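PDB 2FS2: phenylacetic acid degradation protein paaI, which hydrolyses acyl-CoA thioesters as a hot dog-fold thioesterase of phenylacetate degradation, preferring ring-hydroxylated phenylacetyl-CoA esters. Local coordinates for residues Ile27-Asp31 / Glu32-Val36; Gln50-Gly54 / Gly55-Ser59. All coordinates share one frame; numbering follows the deposited sequence.

Contact 1: residues Ile27-Asp31 / Glu32-Val36; sequences IISMD and EGFAV
Val36 faces two residues of the neighbouring strand at once, Ile28 and Ser29, which is the signature of a classic beta bulge in this antiparallel hairpin. Backbone bonds define it: the carbonyl oxygen Val36 O takes Ile28 N at 3.0 Å with a nearly straight N-H (169°) and Ser29 N more weakly, while Val36 N returns a bond to Ser29 O. Nearer the turn, Asp31 N donates to Phe34 O at 2.9 Å, and the type II turn from Asp31 to Phe34 places Gly33 at positive phi. Asp31 OD1 also takes a weak bond from the amide of the next residue, Glu32 N.

Side-chain contacts lie on both faces. On one, Met30, a selenomethionine bent at chi2 and chi3, curls its SE over Ala35 CB at 3.5 Å. On the other, Phe34 has CG anti to the backbone N (chi1 178°), which lays the ring alongside the strand; Ser29 OG meets its edge in plane, an oxygen-to-ring contact of 3.5 Å to Phe34 CE2. At the bulge, Ile28 CG1 presses on Val36 CG1, a tight 3.5 Å.

Around the hairpin, Trp7 of helix 2-15 and Tyr67 of helix 54-70 pack on Met30, while Thr96 and Thr98 of strand 94-101 touch Val36.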
loop_
_atom_site.group_PDB
_atom_site.type_symbol
_atom_site.label_atom_id
_atom_site.label_comp_id
_atom_site.label_asym_id
_atom_site.label_seq_id
_atom_site.Cartn_x
_atom_site.Cartn_y
_atom_site.Cartn_z
ATOM N N ILE B 27 11.579 12.959 21.214
ATOM C CA ILE B 27 12.380 11.847 20.783
ATOM C C ILE B 27 13.029 11.212 21.941
ATOM O O ILE B 27 13.667 11.889 22.706
ATOM C CB ILE B 27 13.498 12.241 19.861
ATOM C CG1 ILE B 27 12.955 13.021 18.718
ATOM C CG2 ILE B 27 14.132 10.975 19.286
ATOM C CD1 ILE B 27 13.916 14.155 18.430
ATOM N N ILE B 28 12.926 9.891 22.017
ATOM C CA ILE B 28 13.462 9.109 23.149
ATOM C C ILE B 28 14.503 8.096 22.753
ATOM O O ILE B 28 15.223 7.610 23.602
ATOM C CB ILE B 28 12.326 8.422 24.024
ATOM C CG1 ILE B 28 11.622 7.307 23.249
ATOM C CG2 ILE B 28 11.297 9.550 24.412
ATOM C CD1 ILE B 28 10.600 6.424 24.197
ATOM N N SER B 29 14.630 7.766 21.483
ATOM C CA SER B 29 15.699 6.840 21.194
ATOM C C SER B 29 16.164 7.013 19.727
ATOM O O SER B 29 15.372 7.380 18.875
ATOM C CB SER B 29 15.273 5.418 21.567
ATOM O OG SER B 29 16.341 4.453 21.206
HETATM N N MSE B 30 17.432 6.782 19.453
HETATM C CA MSE B 30 18.030 7.111 18.124
HETATM C C MSE B 30 19.204 6.213 17.855
HETATM O O MSE B 30 20.080 6.014 18.682
HETATM C CB MSE B 30 18.601 8.560 17.998
HETATM C CG MSE B 30 17.650 9.691 17.955
HETATM SE SE MSE B 30 16.334 9.519 16.375
HETATM C CE MSE B 30 17.613 9.151 14.807
ATOM N N ASP B 31 19.214 5.599 16.714
ATOM C CA ASP B 31 20.396 4.881 16.303
ATOM C C ASP B 31 20.425 4.974 14.785
ATOM O O ASP B 31 19.513 5.496 14.188
ATOM C CB ASP B 31 20.307 3.427 16.725
ATOM C CG ASP B 31 21.651 2.755 16.860
ATOM O OD1 ASP B 31 22.815 3.351 16.625
ATOM O OD2 ASP B 31 21.620 1.553 17.218
ATOM N N GLU B 32 21.440 4.437 14.123
ATOM C CA GLU B 32 21.452 4.642 12.677
ATOM C C GLU B 32 20.263 3.830 12.087
ATOM O O GLU B 32 20.187 2.684 12.395
ATOM C CB GLU B 32 22.707 3.995 12.185
ATOM C CG GLU B 32 22.734 3.988 10.680
ATOM C CD GLU B 32 24.133 3.574 10.149
ATOM O OE1 GLU B 32 24.559 2.481 10.605
ATOM O OE2 GLU B 32 24.797 4.357 9.328
ATOM N N GLY B 33 19.373 4.412 11.293
ATOM C CA GLY B 33 18.232 3.680 10.745
ATOM C C GLY B 33 17.136 3.413 11.809
ATOM O O GLY B 33 16.329 2.460 11.636
ATOM N N PHE B 34 17.068 4.194 12.903
ATOM C CA PHE B 34 16.222 3.751 14.001
ATOM C C PHE B 34 15.841 4.957 14.806
ATOM O O PHE B 34 16.770 5.697 15.228
ATOM C CB PHE B 34 16.932 2.717 14.887
ATOM C CG PHE B 34 16.107 2.255 16.091
ATOM C CD1 PHE B 34 15.101 1.221 15.945
ATOM C CD2 PHE B 34 16.323 2.817 17.364
ATOM C CE1 PHE B 34 14.307 0.809 17.111
ATOM C CE2 PHE B 34 15.524 2.416 18.491
ATOM C CZ PHE B 34 14.515 1.378 18.374
ATOM N N ALA B 35 14.544 5.094 15.141
ATOM C CA ALA B 35 14.080 6.251 15.989
ATOM C C ALA B 35 12.797 5.844 16.717
ATOM O O ALA B 35 12.002 5.094 16.147
ATOM C CB ALA B 35 13.763 7.490 15.088
ATOM N N VAL B 36 12.572 6.368 17.915
ATOM C CA VAL B 36 11.431 6.081 18.770
ATOM C C VAL B 36 11.011 7.435 19.240
ATOM O O VAL B 36 11.876 8.255 19.709
ATOM C CB VAL B 36 11.771 5.166 19.983
ATOM C CG1 VAL B 36 10.568 4.960 20.913
ATOM C CG2 VAL B 36 12.253 3.819 19.598
#

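Contact 2: residues Gln50-Gly54 / Gly55-Ser59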
loop_
_atom_site.group_PDB
_atom_site.type_symbol
_atom_site.label_atom_id
_atom_site.label_comp_id
_atom_site.label_asym_id
_atom_site.label_seq_id
_atom_site.Cartn_x
_atom_site.Cartn_y
_atom_site.Cartn_z
ATOM N N GLN B 50 -14.428 10.210 20.073
ATOM C CA GLN B 50 -13.488 10.683 21.127
ATOM C C GLN B 50 -12.141 9.987 20.969
ATOM O O GLN B 50 -11.432 9.707 21.946
ATOM C CB GLN B 50 -14.017 10.559 22.565
ATOM C CG GLN B 50 -15.330 11.291 22.931
ATOM C CD GLN B 50 -16.134 10.483 24.009
ATOM O OE1 GLN B 50 -15.872 10.603 25.231
ATOM N NE2 GLN B 50 -17.075 9.635 23.547
ATOM N N SER B 51 -11.812 9.743 19.699
ATOM C CA SER B 51 -10.682 8.957 19.253
ATOM C C SER B 51 -9.759 9.856 18.482
ATOM O O SER B 51 -10.230 10.792 17.839
ATOM C CB SER B 51 -11.200 7.939 18.274
ATOM O OG SER B 51 -10.391 6.806 18.341
ATOM N N CYS B 52 -8.459 9.566 18.515
ATOM C CA CYS B 52 -7.474 10.397 17.843
ATOM C C CYS B 52 -7.752 10.404 16.317
ATOM O O CYS B 52 -8.123 9.358 15.721
ATOM C CB CYS B 52 -6.041 9.920 18.144
ATOM S SG CYS B 52 -4.747 11.014 17.490
ATOM N N HIS B 53 -7.599 11.581 15.716
ATOM C CA HIS B 53 -7.640 11.715 14.253
ATOM C C HIS B 53 -6.458 11.041 13.569
ATOM O O HIS B 53 -5.321 11.027 14.105
ATOM C CB HIS B 53 -7.672 13.187 13.834
ATOM C CG HIS B 53 -9.058 13.756 13.806
ATOM N ND1 HIS B 53 -10.054 13.258 12.972
ATOM C CD2 HIS B 53 -9.638 14.741 14.551
ATOM C CE1 HIS B 53 -11.176 13.936 13.185
ATOM N NE2 HIS B 53 -10.951 14.836 14.140
ATOM N N GLY B 54 -6.767 10.497 12.376
ATOM C CA GLY B 54 -5.785 9.862 11.515
ATOM C C GLY B 54 -4.585 10.761 11.187
ATOM O O GLY B 54 -3.466 10.325 11.246
ATOM N N GLY B 55 -4.836 11.993 10.819
ATOM C CA GLY B 55 -3.761 12.875 10.475
ATOM C C GLY B 55 -2.767 13.078 11.582
ATOM O O GLY B 55 -1.600 13.286 11.272
ATOM N N GLN B 56 -3.216 13.008 12.841
ATOM C CA GLN B 56 -2.299 13.140 13.994
ATOM C C GLN B 56 -1.505 11.859 14.166
ATOM O O GLN B 56 -0.348 11.915 14.539
ATOM C CB GLN B 56 -3.053 13.437 15.316
ATOM C CG GLN B 56 -3.335 14.968 15.638
ATOM C CD GLN B 56 -4.720 15.499 15.081
ATOM O OE1 GLN B 56 -5.257 14.938 14.111
ATOM N NE2 GLN B 56 -5.259 16.603 15.685
ATOM N N LEU B 57 -2.180 10.719 13.989
ATOM C CA LEU B 57 -1.531 9.449 13.996
ATOM C C LEU B 57 -0.578 9.360 12.827
ATOM O O LEU B 57 0.567 9.015 13.052
ATOM C CB LEU B 57 -2.530 8.350 13.822
ATOM C CG LEU B 57 -3.231 7.853 15.050
ATOM C CD1 LEU B 57 -3.819 6.469 14.747
ATOM C CD2 LEU B 57 -2.237 7.842 16.232
ATOM N N PHE B 58 -1.032 9.698 11.600
ATOM C CA PHE B 58 -0.148 9.726 10.445
ATOM C C PHE B 58 1.064 10.620 10.789
ATOM O O PHE B 58 2.187 10.289 10.503
ATOM C CB PHE B 58 -0.869 10.232 9.169
ATOM C CG PHE B 58 0.056 10.372 7.967
ATOM C CD1 PHE B 58 0.256 9.336 7.118
ATOM C CD2 PHE B 58 0.788 11.515 7.750
ATOM C CE1 PHE B 58 1.179 9.442 6.058
ATOM C CE2 PHE B 58 1.701 11.626 6.693
ATOM C CZ PHE B 58 1.876 10.605 5.854
ATOM N N SER B 59 0.851 11.720 11.470
ATOM C CA SER B 59 1.949 12.671 11.709
ATOM C C SER B 59 2.965 12.157 12.674
ATOM O O SER B 59 4.199 12.422 12.507
ATOM C CB SER B 59 1.451 13.985 12.257
ATOM O OG SER B 59 0.629 14.572 11.281
#
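Gln56, in the first helical turn, reaches back along the residues leading into it. Its CB rests 3.7 Å from Cys52 SG and 3.5 Å from His53 O. CG takes the position anti to the carbonyl carbon (chi1 -88°), and a bend at chi2 swings the amide alongside the histidine. CD lies 4.0 Å and OE1 3.0 Å from His53 CB. Amide and imidazole run in the same direction, turned just 14° apart, and OE1 approaches the ring obliquely.

The backbone supplies the polar grip. His53, the N-cap residue, offers its carbonyl oxygen to Leu57 N at 3.2 Å, in the carbonyl plane, and more weakly to Gln56 N. Phe58 N to Gly54 O is the next helical bond, straight but, at 2.5 Å, of doubtful length. Gly55 O accepts both Ser59 N and Ser59 OG, the hydroxyl at 2.6 Å. Phe58 meets Phe58 of the second subunit with nearly parallel rings.

Chemically, Gln56 meets His53 through a close oxygen-to-carbon contact, OE1 against CB, whereas hydrogen bonding belongs to the helix backbone. This is the start of the hot dog fold's central helix, where, as in related thioesterases, backbone amides probably polarise the thioester carbonyl.

Overall arrangement
From the N terminus, the chain first passes through helices 2-15 and 18-22, then enters contact 1, where a tight turn closes the hairpin of strands 26-31 and 34-40. After strand 34-40 a loop leads to contact 2, the entry into helix 54-70. The two local contacts follow in series, neither nesting nor crossing, on opposite sides of the chain's centre; their centres are about 22 Å apart and their nearest atoms about 11 Å. Helix 54-70, the central helix around which the hot dog sheet curls, connects them: its beginning forms contact 2, while Tyr67 farther along packs against contact 1. Only contact 2 touches another subunit.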